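Local coordinates for protein glycoside Hydrolase Family 43_12 (Metagenome, PDB 7JVH) that probably hydrolyses glycosidic bonds in arabinose- or xylose-containing plant polysaccharides, at residues A468-L473 with E487-P492; F177-G182 with I243-G248; L104-Q109 with W161-N166; G321-S326 with E335-P340. All blocks are in the same frame, centred on the assembly; numbering follows the deposited sequence.

Contact 1. Residues A468-L473 with E487-P492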
loop_
_atom_site.group_PDB
_atom_site.type_symbol
_atom_site.label_atom_id
_atom_site.label_comp_id
_atom_site.label_asym_id
_atom_site.label_seq_id
_atom_site.Cartn_x
_atom_site.Cartn_y
_atom_site.Cartn_z
ATOM N N ALA A 468 -9.676 -15.679 -0.905
ATOM C CA ALA A 468 -9.547 -17.028 -1.465
ATOM C C ALA A 468 -8.091 -17.425 -1.721
ATOM O O ALA A 468 -7.813 -18.412 -2.399
ATOM C CB ALA A 468 -10.353 -17.135 -2.761
ATOM N N CYS A 469 -7.164 -16.636 -1.167
ATOM C CA CYS A 469 -5.729 -16.870 -1.268
ATOM C C CYS A 469 -5.138 -16.548 0.085
ATOM O O CYS A 469 -4.622 -15.442 0.315
ATOM C CB CYS A 469 -5.136 -15.996 -2.375
ATOM S SG CYS A 469 -5.384 -16.682 -4.040
ATOM N N ASN A 470 -5.241 -17.521 1.001
ATOM C CA ASN A 470 -4.781 -17.353 2.368
ATOM C C ASN A 470 -4.427 -18.658 3.059
ATOM O O ASN A 470 -4.878 -19.733 2.646
ATOM C CB ASN A 470 -5.815 -16.580 3.189
ATOM C CG ASN A 470 -7.180 -17.260 3.224
ATOM O OD1 ASN A 470 -7.368 -18.274 3.900
ATOM N ND2 ASN A 470 -8.148 -16.678 2.517
ATOM N N TYR A 471 -3.582 -18.543 4.093
ATOM C CA TYR A 471 -3.224 -19.629 4.995
ATOM C C TYR A 471 -3.612 -19.222 6.408
ATOM O O TYR A 471 -3.334 -18.106 6.831
ATOM C CB TYR A 471 -1.728 -19.897 4.949
ATOM C CG TYR A 471 -1.207 -20.348 3.606
ATOM C CD1 TYR A 471 -1.835 -21.359 2.905
ATOM C CD2 TYR A 471 -0.056 -19.794 3.064
ATOM C CE1 TYR A 471 -1.359 -21.782 1.671
ATOM C CE2 TYR A 471 0.423 -20.214 1.834
ATOM C CZ TYR A 471 -0.240 -21.213 1.148
ATOM O OH TYR A 471 0.232 -21.661 -0.059
ATOM N N VAL A 472 -4.278 -20.134 7.123
ATOM C CA VAL A 472 -4.814 -19.863 8.453
ATOM C C VAL A 472 -4.517 -21.037 9.390
ATOM O O VAL A 472 -4.747 -22.192 9.033
ATOM C CB VAL A 472 -6.327 -19.636 8.411
ATOM C CG1 VAL A 472 -6.822 -19.160 9.766
ATOM C CG2 VAL A 472 -6.694 -18.642 7.345
ATOM N N LEU A 473 -3.987 -20.714 10.579
ATOM C CA LEU A 473 -3.748 -21.660 11.663
ATOM C C LEU A 473 -4.522 -21.165 12.867
ATOM O O LEU A 473 -4.281 -20.070 13.351
ATOM C CB LEU A 473 -2.262 -21.725 12.000
ATOM C CG LEU A 473 -1.829 -22.633 13.170
ATOM C CD1 LEU A 473 -1.960 -24.114 12.815
ATOM C CD2 LEU A 473 -0.397 -22.330 13.589
ATOM N N GLU A 487 -5.416 -24.477 7.635
ATOM C CA GLU A 487 -6.227 -24.460 6.439
ATOM C C GLU A 487 -5.615 -23.571 5.382
ATOM O O GLU A 487 -5.020 -22.530 5.691
ATOM C CB GLU A 487 -7.628 -23.951 6.761
ATOM C CG GLU A 487 -8.538 -24.993 7.427
ATOM C CD GLU A 487 -9.775 -24.377 8.041
ATOM O OE1 GLU A 487 -9.795 -23.140 8.281
ATOM O OE2 GLU A 487 -10.734 -25.133 8.286
ATOM N N LYS A 488 -5.767 -23.988 4.121
ATOM C CA LYS A 488 -5.476 -23.148 2.967
ATOM C C LYS A 488 -6.745 -22.953 2.127
ATOM O O LYS A 488 -7.644 -23.808 2.107
ATOM C CB LYS A 488 -4.384 -23.778 2.114
ATOM C CG LYS A 488 -4.775 -25.089 1.465
ATOM C CD LYS A 488 -3.675 -25.611 0.578
ATOM C CE LYS A 488 -4.101 -26.846 -0.172
ATOM N NZ LYS A 488 -2.982 -27.215 -1.072
ATOM N N THR A 489 -6.801 -21.808 1.442
ATOM C CA THR A 489 -7.750 -21.546 0.373
ATOM C C THR A 489 -6.942 -20.956 -0.763
ATOM O O THR A 489 -6.254 -19.966 -0.573
ATOM C CB THR A 489 -8.855 -20.565 0.802
ATOM O OG1 THR A 489 -9.539 -21.089 1.955
ATOM C CG2 THR A 489 -9.884 -20.365 -0.329
ATOM N N VAL A 490 -7.036 -21.580 -1.941
ATOM C CA VAL A 490 -6.249 -21.238 -3.117
ATOM C C VAL A 490 -7.164 -20.928 -4.311
ATOM O O VAL A 490 -7.939 -21.786 -4.723
ATOM C CB VAL A 490 -5.326 -22.415 -3.495
ATOM C CG1 VAL A 490 -4.361 -21.995 -4.603
ATOM C CG2 VAL A 490 -4.567 -22.929 -2.266
ATOM N N ARG A 491 -7.064 -19.706 -4.858
ATOM C CA ARG A 491 -7.791 -19.310 -6.081
ATOM C C ARG A 491 -6.931 -18.471 -7.025
ATOM O O ARG A 491 -6.745 -17.274 -6.799
ATOM C CB ARG A 491 -9.071 -18.526 -5.758
ATOM C CG ARG A 491 -9.902 -18.164 -7.014
ATOM C CD ARG A 491 -11.094 -17.273 -6.703
ATOM N NE ARG A 491 -10.653 -16.008 -6.161
ATOM C CZ ARG A 491 -11.389 -15.162 -5.439
ATOM N NH1 ARG A 491 -12.669 -15.419 -5.167
ATOM N NH2 ARG A 491 -10.798 -14.046 -4.982
ATOM N N PRO A 492 -6.398 -19.051 -8.124
ATOM C CA PRO A 492 -5.696 -18.256 -9.134
ATOM C C PRO A 492 -6.614 -17.250 -9.847
ATOM O O PRO A 492 -7.823 -17.458 -9.919
ATOM C CB PRO A 492 -5.175 -19.310 -10.121
ATOM C CG PRO A 492 -5.964 -20.538 -9.871
ATOM C CD PRO A 492 -6.433 -20.489 -8.443
#
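N470, Y471 and V472 pair with T489, K488 and E487 in an antiparallel strand contact at the open end of the hairpin 469-477/482-489, within the C-terminal concanavalin A-like domain. The strand segments run at 171° to each other, and four backbone hydrogen bonds fix the register. N470 N to T489 O and T489 N to N470 O, both 3.1 Å, hold one pair; in the V472-E487 pair, E487 N lies 2.8 Å from V472 O. Between these, Y471 and K488 form a non-hydrogen-bonded pair whose side chains lie alongside each other, with K488 CB meeting the ring edge of Y471 at CD1 (3.6 Å). Beyond the regular pairing a side chain supplies the acceptor: C469 SG, beside its own backbone N and anti to the carbonyl carbon (chi1 -80°), takes a long hydrogen bond of 3.6 Å from R491 N. Putting an alanine here removes the sulfur and would probably leave R491 N without this acceptor. R491 bends at chi3 (62°) so that one face of its guanidinium covers A468 CB, 3.5 Å from CZ. Strand 458-464 flanks 469-477, and strand 501-507 flanks 482-489. Y471 reaches the other sheet, packing on F528 and L543 with its hydroxyl bonded to D544 O, while C469 and V490 touch helix 550-553.

Contact 2. Residues F177-G182 with I243-G248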
loop_
_atom_site.group_PDB
_atom_site.type_symbol
_atom_site.label_atom_id
_atom_site.label_comp_id
_atom_site.label_asym_id
_atom_site.label_seq_id
_atom_site.Cartn_x
_atom_site.Cartn_y
_atom_site.Cartn_z
ATOM N N PHE A 177 -3.562 20.953 -9.430
ATOM C CA PHE A 177 -2.462 21.893 -9.565
ATOM C C PHE A 177 -3.007 23.307 -9.411
ATOM O O PHE A 177 -4.034 23.649 -10.009
ATOM C CB PHE A 177 -1.778 21.741 -10.925
ATOM C CG PHE A 177 -0.921 22.913 -11.303
ATOM C CD1 PHE A 177 0.367 23.044 -10.809
ATOM C CD2 PHE A 177 -1.420 23.908 -12.149
ATOM C CE1 PHE A 177 1.139 24.141 -11.149
ATOM C CE2 PHE A 177 -0.647 25.007 -12.494
ATOM C CZ PHE A 177 0.640 25.119 -11.999
ATOM N N PHE A 178 -2.311 24.126 -8.612
ATOM C CA PHE A 178 -2.733 25.483 -8.298
ATOM C C PHE A 178 -1.783 26.513 -8.902
ATOM O O PHE A 178 -0.683 26.705 -8.410
ATOM C CB PHE A 178 -2.825 25.645 -6.781
ATOM C CG PHE A 178 -3.664 24.597 -6.117
ATOM C CD1 PHE A 178 -5.044 24.610 -6.250
ATOM C CD2 PHE A 178 -3.070 23.578 -5.370
ATOM C CE1 PHE A 178 -5.827 23.627 -5.645
ATOM C CE2 PHE A 178 -3.841 22.589 -4.760
ATOM C CZ PHE A 178 -5.222 22.615 -4.897
ATOM N N ASP A 179 -2.234 27.173 -9.971
ATOM C CA ASP A 179 -1.433 28.144 -10.731
ATOM C C ASP A 179 -1.246 29.461 -9.956
ATOM O O ASP A 179 -1.681 29.579 -8.822
ATOM C CB ASP A 179 -2.088 28.411 -12.090
ATOM C CG ASP A 179 -1.082 28.695 -13.180
ATOM O OD1 ASP A 179 0.016 29.218 -12.874
ATOM O OD2 ASP A 179 -1.382 28.368 -14.348
ATOM N N ASP A 180 -0.546 30.419 -10.571
ATOM C CA ASP A 180 -0.150 31.685 -9.918
ATOM C C ASP A 180 -1.125 32.854 -10.163
ATOM O O ASP A 180 -0.842 33.969 -9.746
ATOM C CB ASP A 180 1.296 32.095 -10.309
ATOM C CG ASP A 180 1.584 31.931 -11.787
ATOM O OD1 ASP A 180 0.691 32.226 -12.615
ATOM O OD2 ASP A 180 2.707 31.468 -12.124
ATOM N N ASN A 181 -2.256 32.576 -10.824
ATOM C CA ASN A 181 -3.288 33.570 -11.102
ATOM C C ASN A 181 -4.595 33.210 -10.429
ATOM O O ASN A 181 -5.640 33.588 -10.915
ATOM C CB ASN A 181 -3.539 33.692 -12.614
ATOM C CG ASN A 181 -3.659 32.352 -13.305
ATOM O OD1 ASN A 181 -3.900 31.316 -12.688
ATOM N ND2 ASN A 181 -3.490 32.364 -14.601
ATOM N N GLY A 182 -4.564 32.437 -9.342
ATOM C CA GLY A 182 -5.781 32.073 -8.640
ATOM C C GLY A 182 -6.592 30.971 -9.298
ATOM O O GLY A 182 -7.554 30.479 -8.706
ATOM N N ILE A 243 1.029 17.816 -12.651
ATOM C CA ILE A 243 1.476 19.094 -13.185
ATOM C C ILE A 243 2.403 19.761 -12.186
ATOM O O ILE A 243 2.126 19.778 -10.986
ATOM C CB ILE A 243 0.309 20.060 -13.493
ATOM C CG1 ILE A 243 -0.701 19.437 -14.462
ATOM C CG2 ILE A 243 0.837 21.367 -14.067
ATOM C CD1 ILE A 243 -0.221 19.322 -15.889
ATOM N N TYR A 244 3.523 20.290 -12.696
ATOM C CA TYR A 244 4.422 21.165 -11.953
ATOM C C TYR A 244 4.709 22.359 -12.842
ATOM O O TYR A 244 4.653 22.251 -14.062
ATOM C CB TYR A 244 5.731 20.444 -11.591
ATOM C CG TYR A 244 5.556 19.056 -11.011
ATOM C CD1 TYR A 244 5.248 18.861 -9.663
ATOM C CD2 TYR A 244 5.710 17.933 -11.818
ATOM C CE1 TYR A 244 5.102 17.596 -9.145
ATOM C CE2 TYR A 244 5.558 16.651 -11.303
ATOM C CZ TYR A 244 5.256 16.490 -9.976
ATOM O OH TYR A 244 5.103 15.213 -9.493
ATOM N N LYS A 245 4.991 23.508 -12.230
ATOM C CA LYS A 245 5.369 24.700 -12.979
ATOM C C LYS A 245 6.709 25.168 -12.479
ATOM O O LYS A 245 6.885 25.316 -11.283
ATOM C CB LYS A 245 4.334 25.795 -12.797
ATOM C CG LYS A 245 4.410 26.890 -13.848
ATOM C CD LYS A 245 3.355 27.948 -13.565
ATOM C CE LYS A 245 3.396 29.058 -14.578
ATOM N NZ LYS A 245 2.294 30.017 -14.324
ATOM N N LYS A 246 7.648 25.392 -13.406
ATOM C CA LYS A 246 9.015 25.800 -13.078
ATOM C C LYS A 246 9.592 26.721 -14.160
ATOM O O LYS A 246 9.613 26.368 -15.334
ATOM C CB LYS A 246 9.882 24.556 -12.914
ATOM C CG LYS A 246 11.154 24.763 -12.103
ATOM C CD LYS A 246 11.826 23.433 -11.829
ATOM C CE LYS A 246 13.265 23.575 -11.382
ATOM N NZ LYS A 246 14.131 24.004 -12.526
ATOM N N ASN A 247 10.069 27.897 -13.742
ATOM C CA ASN A 247 10.582 28.949 -14.647
ATOM C C ASN A 247 9.586 29.320 -15.734
ATOM O O ASN A 247 9.953 29.463 -16.896
ATOM C CB ASN A 247 11.912 28.536 -15.296
ATOM C CG ASN A 247 12.925 28.032 -14.283
ATOM O OD1 ASN A 247 13.645 27.059 -14.530
ATOM N ND2 ASN A 247 12.986 28.696 -13.131
ATOM N N GLY A 248 8.314 29.443 -15.347
ATOM C CA GLY A 248 7.247 29.835 -16.254
ATOM C C GLY A 248 6.718 28.755 -17.183
ATOM O O GLY A 248 5.732 28.993 -17.885
#
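K245 NZ is gripped by two carboxylates across the contact and also hydrogen-bonds the Y250 hydroxyl. Both carboxylate bonds are salt bridges: D180 OD2 lies 2.7 Å from K245 NZ, and D179 OD1 lies 2.8 Å from it. The approaches differ. D179 OD1 offers its syn lone pair, whereas D180 OD2 is met on the syn side but 31° out of its carboxylate plane. D179 is itself well fixed, since OD1 also accepts from D180 N at 2.7 Å and OD2 bonds the hydroxyl of Y250. The lysine spans the distance because CG is anti to the backbone N (chi1 -162°) and the chain stays extended to its end. Its base also packs: K245 CB comes within 3.8 Å of F177 CZ. The same ring receives I243 CG2 over one face in a CH-pi contact, 3.7 Å from the F177 ring centroid and 16° off the normal. The contact thus has an apolar part between the strands and an ionic part where segment 177-182 turns away. It joins the first strands of two successive four-stranded antiparallel sheets, 175-178 and 239-246, a junction between neighbouring blades of the five-bladed beta-propeller of family 43.

Contact 3. Residues L104-Q109 with W161-N166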
loop_
_atom_site.group_PDB
_atom_site.type_symbol
_atom_site.label_atom_id
_atom_site.label_comp_id
_atom_site.label_asym_id
_atom_site.label_seq_id
_atom_site.Cartn_x
_atom_site.Cartn_y
_atom_site.Cartn_z
ATOM N N LEU A 104 -7.986 8.493 5.246
ATOM C CA LEU A 104 -9.363 8.004 5.237
ATOM C C LEU A 104 -9.538 7.008 6.379
ATOM O O LEU A 104 -9.351 5.801 6.198
ATOM C CB LEU A 104 -9.712 7.368 3.880
ATOM C CG LEU A 104 -9.420 8.217 2.629
ATOM C CD1 LEU A 104 -9.865 7.504 1.370
ATOM C CD2 LEU A 104 -10.083 9.581 2.686
ATOM N N ASP A 105 -9.895 7.534 7.560
ATOM C CA ASP A 105 -10.027 6.744 8.783
ATOM C C ASP A 105 -11.421 6.732 9.429
ATOM O O ASP A 105 -11.613 6.127 10.486
ATOM C CB ASP A 105 -8.969 7.184 9.808
ATOM C CG ASP A 105 -9.069 8.657 10.185
ATOM O OD1 ASP A 105 -9.909 9.381 9.619
ATOM O OD2 ASP A 105 -8.307 9.087 11.071
ATOM N N ARG A 106 -12.392 7.402 8.801
ATOM C CA ARG A 106 -13.787 7.329 9.214
ATOM C C ARG A 106 -14.577 6.576 8.152
ATOM O O ARG A 106 -14.238 6.613 6.963
ATOM C CB ARG A 106 -14.372 8.724 9.415
ATOM C CG ARG A 106 -13.723 9.516 10.533
ATOM C CD ARG A 106 -14.498 10.784 10.844
ATOM N NE ARG A 106 -14.631 11.652 9.669
ATOM C CZ ARG A 106 -13.673 12.445 9.187
ATOM N NH1 ARG A 106 -12.486 12.507 9.771
ATOM N NH2 ARG A 106 -13.908 13.184 8.113
ATOM N N THR A 107 -15.628 5.872 8.599
ATOM C CA THR A 107 -16.535 5.143 7.717
ATOM C C THR A 107 -17.270 6.071 6.760
ATOM O O THR A 107 -17.631 5.663 5.669
ATOM C CB THR A 107 -17.502 4.275 8.541
ATOM O OG1 THR A 107 -16.727 3.275 9.220
ATOM C CG2 THR A 107 -18.528 3.569 7.660
ATOM N N SER A 108 -17.461 7.330 7.166
ATOM C CA SER A 108 -18.050 8.371 6.304
ATOM C C SER A 108 -17.163 8.781 5.124
ATOM O O SER A 108 -17.629 9.408 4.185
ATOM C CB SER A 108 -18.403 9.606 7.127
ATOM O OG SER A 108 -17.244 10.137 7.738
ATOM N N GLN A 109 -15.872 8.445 5.196
ATOM C CA GLN A 109 -14.920 8.694 4.114
ATOM C C GLN A 109 -14.715 7.455 3.250
ATOM O O GLN A 109 -14.414 7.562 2.059
ATOM C CB GLN A 109 -13.565 9.119 4.690
ATOM C CG GLN A 109 -13.571 10.442 5.448
ATOM C CD GLN A 109 -12.306 10.639 6.290
ATOM O OE1 GLN A 109 -11.891 9.735 7.028
ATOM N NE2 GLN A 109 -11.707 11.827 6.193
ATOM N N TRP A 161 -9.007 14.737 8.291
ATOM C CA TRP A 161 -9.496 15.312 7.042
ATOM C C TRP A 161 -11.022 15.327 6.964
ATOM O O TRP A 161 -11.702 14.592 7.678
ATOM C CB TRP A 161 -8.935 14.527 5.860
ATOM C CG TRP A 161 -7.431 14.474 5.784
ATOM C CD1 TRP A 161 -6.587 13.759 6.600
ATOM C CD2 TRP A 161 -6.597 15.086 4.794
ATOM N NE1 TRP A 161 -5.291 13.927 6.207
ATOM C CE2 TRP A 161 -5.264 14.727 5.095
ATOM C CE3 TRP A 161 -6.840 15.922 3.700
ATOM C CZ2 TRP A 161 -4.173 15.181 4.336
ATOM C CZ3 TRP A 161 -5.756 16.368 2.944
ATOM C CH2 TRP A 161 -4.443 15.997 3.267
ATOM N N SER A 162 -11.558 16.172 6.080
ATOM C CA SER A 162 -12.992 16.307 5.863
ATOM C C SER A 162 -13.598 15.039 5.282
ATOM O O SER A 162 -12.894 14.109 4.910
ATOM C CB SER A 162 -13.272 17.458 4.897
ATOM O OG SER A 162 -12.869 17.122 3.575
ATOM N N ASP A 163 -14.930 15.023 5.200
ATOM C CA ASP A 163 -15.655 14.011 4.445
ATOM C C ASP A 163 -15.445 14.279 2.955
ATOM O O ASP A 163 -15.048 15.378 2.568
ATOM C CB ASP A 163 -17.140 14.004 4.824
ATOM C CG ASP A 163 -17.413 13.229 6.110
ATOM O OD1 ASP A 163 -16.589 12.387 6.506
ATOM O OD2 ASP A 163 -18.454 13.459 6.745
ATOM N N PRO A 164 -15.664 13.279 2.073
ATOM C CA PRO A 164 -15.340 13.433 0.655
ATOM C C PRO A 164 -16.192 14.475 -0.077
ATOM O O PRO A 164 -17.333 14.715 0.298
ATOM C CB PRO A 164 -15.610 12.030 0.080
ATOM C CG PRO A 164 -15.743 11.110 1.250
ATOM C CD PRO A 164 -16.214 11.952 2.398
ATOM N N PHE A 165 -15.608 15.100 -1.102
ATOM C CA PHE A 165 -16.322 15.893 -2.086
ATOM C C PHE A 165 -16.316 15.015 -3.326
ATOM O O PHE A 165 -15.252 14.675 -3.840
ATOM C CB PHE A 165 -15.585 17.212 -2.380
ATOM C CG PHE A 165 -15.657 18.209 -1.265
ATOM C CD1 PHE A 165 -14.711 18.198 -0.243
ATOM C CD2 PHE A 165 -16.669 19.155 -1.226
ATOM C CE1 PHE A 165 -14.779 19.130 0.790
ATOM C CE2 PHE A 165 -16.743 20.074 -0.192
ATOM C CZ PHE A 165 -15.801 20.064 0.814
ATOM N N ASN A 166 -17.499 14.622 -3.802
ATOM C CA ASN A 166 -17.621 13.769 -4.996
ATOM C C ASN A 166 -17.335 14.620 -6.234
ATOM O O ASN A 166 -17.936 15.684 -6.404
ATOM C CB ASN A 166 -19.016 13.132 -5.081
ATOM C CG ASN A 166 -19.154 11.854 -4.247
ATOM O OD1 ASN A 166 -18.245 11.031 -4.242
ATOM N ND2 ASN A 166 -20.263 11.698 -3.511
#
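R106 makes the first touch, sending its guanidinium edge to the backbone of the other segment. Its NH2 donates to W161 O at 2.7 Å, with the acceptor almost in the guanidinium plane, and NH1 adds a weak bond to the same oxygen. A bend at chi3 (-58°) turns the group so that NH2 also forms a salt bridge with D163 OD1 at 3.2 Å. That oxygen is met from well above its carboxylate plane, 56° out of it. S108 follows: its OG donates to D163 OD1 at 2.6 Å from the opposite face of the carboxylate, so a single oxygen is held between serine and arginine. The S108 carbonyl oxygen lies 3.4 Å from P164 CD. Q109 closes the walk by using both ends of its amide. NE2 gives a hydrogen bond of 2.9 Å to S162 O, reaching it 45° above the carbonyl plane, while OE1 turns back to accept from R106 N at 3.0 Å. This brings Q109 CD over one face of the R106 guanidinium, and the bond from Q109 N to R106 O closes a beta turn over the same residues. P164 CG rests on Q109 CA at 3.8 Å. W161 contributes mainly its carbonyl, its indole leading away onto V152, F135 and M137 of strands 148-154 and 134-142. Segment 104-109 belongs to the link between the outermost strand 98-102 of one propeller blade and the first strand of the next, and it is tied here to the approach to that second blade's outermost strand, 165-166, in the five-bladed propeller of family 43.

Contact 4. Residues G321-S326 with E335-P340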
loop_
_atom_site.group_PDB
_atom_site.type_symbol
_atom_site.label_atom_id
_atom_site.label_comp_id
_atom_site.label_asym_id
_atom_site.label_seq_id
_atom_site.Cartn_x
_atom_site.Cartn_y
_atom_site.Cartn_z
ATOM N N GLY A 321 7.690 0.263 -7.031
ATOM C CA GLY A 321 8.403 -0.840 -7.624
ATOM C C GLY A 321 8.092 -2.076 -6.821
ATOM O O GLY A 321 7.476 -1.996 -5.761
ATOM N N ILE A 322 8.500 -3.229 -7.357
ATOM C CA ILE A 322 8.460 -4.499 -6.682
ATOM C C ILE A 322 9.874 -5.090 -6.532
ATOM O O ILE A 322 10.734 -4.903 -7.393
ATOM C CB ILE A 322 7.596 -5.503 -7.460
ATOM C CG1 ILE A 322 8.196 -5.845 -8.825
ATOM C CG2 ILE A 322 6.205 -4.953 -7.649
ATOM C CD1 ILE A 322 7.489 -7.028 -9.486
ATOM N N ARG A 323 10.119 -5.800 -5.423
ATOM C CA ARG A 323 11.315 -6.624 -5.284
ATOM C C ARG A 323 10.869 -8.077 -5.400
ATOM O O ARG A 323 10.513 -8.677 -4.392
ATOM C CB ARG A 323 12.032 -6.343 -3.954
ATOM C CG ARG A 323 12.442 -4.917 -3.694
ATOM C CD ARG A 323 13.063 -4.718 -2.318
ATOM N NE ARG A 323 12.099 -4.601 -1.233
ATOM C CZ ARG A 323 11.996 -5.434 -0.185
ATOM N NH1 ARG A 323 12.815 -6.474 -0.025
ATOM N NH2 ARG A 323 11.039 -5.235 0.732
ATOM N N PRO A 324 10.930 -8.710 -6.594
ATOM C CA PRO A 324 10.485 -10.105 -6.744
ATOM C C PRO A 324 11.442 -11.129 -6.127
ATOM O O PRO A 324 12.615 -10.813 -5.892
ATOM C CB PRO A 324 10.451 -10.310 -8.270
ATOM C CG PRO A 324 11.503 -9.313 -8.761
ATOM C CD PRO A 324 11.442 -8.123 -7.839
ATOM N N ASN A 325 10.940 -12.347 -5.880
ATOM C CA ASN A 325 11.741 -13.452 -5.355
ATOM C C ASN A 325 12.435 -14.156 -6.515
ATOM O O ASN A 325 12.340 -13.711 -7.651
ATOM C CB ASN A 325 10.899 -14.420 -4.502
ATOM C CG ASN A 325 10.022 -15.336 -5.327
ATOM O OD1 ASN A 325 9.794 -15.100 -6.506
ATOM N ND2 ASN A 325 9.527 -16.408 -4.697
ATOM N N SER A 326 13.146 -15.247 -6.221
ATOM C CA SER A 326 13.934 -15.980 -7.224
ATOM C C SER A 326 13.115 -16.532 -8.402
ATOM O O SER A 326 13.673 -16.800 -9.458
ATOM C CB SER A 326 14.715 -17.123 -6.560
ATOM O OG SER A 326 13.853 -18.050 -5.934
ATOM N N GLU A 335 6.083 -1.183 -3.617
ATOM C CA GLU A 335 6.674 -0.432 -2.516
ATOM C C GLU A 335 7.070 0.970 -2.970
ATOM O O GLU A 335 7.169 1.226 -4.182
ATOM C CB GLU A 335 7.896 -1.184 -2.008
ATOM C CG GLU A 335 7.617 -2.666 -1.783
ATOM C CD GLU A 335 8.813 -3.436 -1.290
ATOM O OE1 GLU A 335 9.619 -3.848 -2.108
ATOM O OE2 GLU A 335 8.912 -3.655 -0.072
ATOM N N THR A 336 7.171 1.877 -2.005
ATOM C CA THR A 336 7.542 3.280 -2.277
ATOM C C THR A 336 9.057 3.420 -2.293
ATOM O O THR A 336 9.653 3.365 -1.239
ATOM C CB THR A 336 7.078 4.208 -1.163
ATOM O OG1 THR A 336 5.662 4.207 -1.218
ATOM C CG2 THR A 336 7.577 5.618 -1.349
ATOM N N PHE A 337 9.624 3.620 -3.472
ATOM C CA PHE A 337 11.079 3.800 -3.627
ATOM C C PHE A 337 11.378 5.280 -3.749
ATOM O O PHE A 337 10.496 6.048 -4.052
ATOM C CB PHE A 337 11.535 3.233 -4.961
ATOM C CG PHE A 337 11.574 1.735 -4.997
ATOM C CD1 PHE A 337 10.411 1.000 -4.913
ATOM C CD2 PHE A 337 12.774 1.068 -5.106
ATOM C CE1 PHE A 337 10.453 -0.377 -4.950
ATOM C CE2 PHE A 337 12.810 -0.308 -5.150
ATOM C CZ PHE A 337 11.650 -1.027 -5.069
HETATM N N MSE A 338 12.630 5.674 -3.548
HETATM C CA MSE A 338 12.991 7.097 -3.728
HETATM C C MSE A 338 14.294 7.196 -4.505
HETATM O O MSE A 338 15.012 6.209 -4.553
HETATM C CB MSE A 338 13.065 7.856 -2.409
HETATM C CG MSE A 338 12.752 9.311 -2.582
HETATM SE SE MSE A 338 13.135 10.341 -1.024
HETATM C CE MSE A 338 11.637 11.110 -0.131
ATOM N N LEU A 339 14.532 8.351 -5.122
ATOM C CA LEU A 339 15.744 8.634 -5.925
ATOM C C LEU A 339 15.953 10.148 -5.937
ATOM O O LEU A 339 14.975 10.870 -5.816
ATOM C CB LEU A 339 15.507 8.146 -7.351
ATOM C CG LEU A 339 15.893 6.710 -7.669
ATOM C CD1 LEU A 339 15.800 6.455 -9.154
ATOM C CD2 LEU A 339 17.286 6.407 -7.178
ATOM N N PRO A 340 17.188 10.664 -6.053
ATOM C CA PRO A 340 17.415 12.094 -6.115
ATOM C C PRO A 340 17.052 12.554 -7.532
ATOM O O PRO A 340 17.202 11.795 -8.438
ATOM C CB PRO A 340 18.923 12.228 -5.883
ATOM C CG PRO A 340 19.360 10.875 -5.426
ATOM C CD PRO A 340 18.425 9.919 -6.115
HETATM O O HOH W 1 8.131 -5.914 -3.634
#
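R323 and E335 form a two-pronged salt bridge. The NE of R323 lies 2.7 Å from E335 OE1, although the bend at the hydrogen makes this bond weak, and R323 NH2 meets the syn lone pair of E335 OE2 at 2.8 Å. The two side chains cross at about a right angle, with guanidinium and carboxylate planes 30° apart. A water takes a hydrogen bond of 2.7 Å from R323 N and gives a weak one to E335 OE1. Both groups are buried and have further partners: E335 OE2 accepts from G59 N, R323 NH1 pairs with D39, and R323 NH2 also bonds Q439 O, linking the propeller to the C-terminal domain. A leucine in place of R323 would probably leave the buried carboxylate of E335, and that of D39, without this positive mate. The strands, 316-322 and 335-342, are the middle pair of the last four-stranded blade of the beta-propeller. G321 and E335 are a hydrogen-bonded antiparallel pair there, with E335 N to G321 O at 2.7 Å and G321 N to E335 O at 3.1 Å. Next to this pair F337, its CG beside the backbone N (chi1 -74°), brings CE1 to 3.4 Å from G321 CA. That ring atom sits close to where a CB on residue 321 would lie, consistent with glycine at this position. The ring of F337 also meets that of F319, and R323 CG lies 4.2 Å from F337 CZ.

How the contacts relate
Followed from the N terminus, the contacts come in series, 3, 2, 4 and 1; each loop closes before the next opens, so none nest or cross. Contact 3 closes a loop of 51 residues, tying an interblade link to the second blade. Contact 2 spans 60 residues, the rest of the third blade and the start of the fourth. Contact 4 is local, closing eight residues between the middle strands of the fifth blade. Contact 1 closes 13 residues in the C-terminal domain, its centre about 49 Å from that of contact 2, on the other side of the chain's centre. Of the other three, contact 4 comes closest to contact 1, with about 12 Å between nearest atoms.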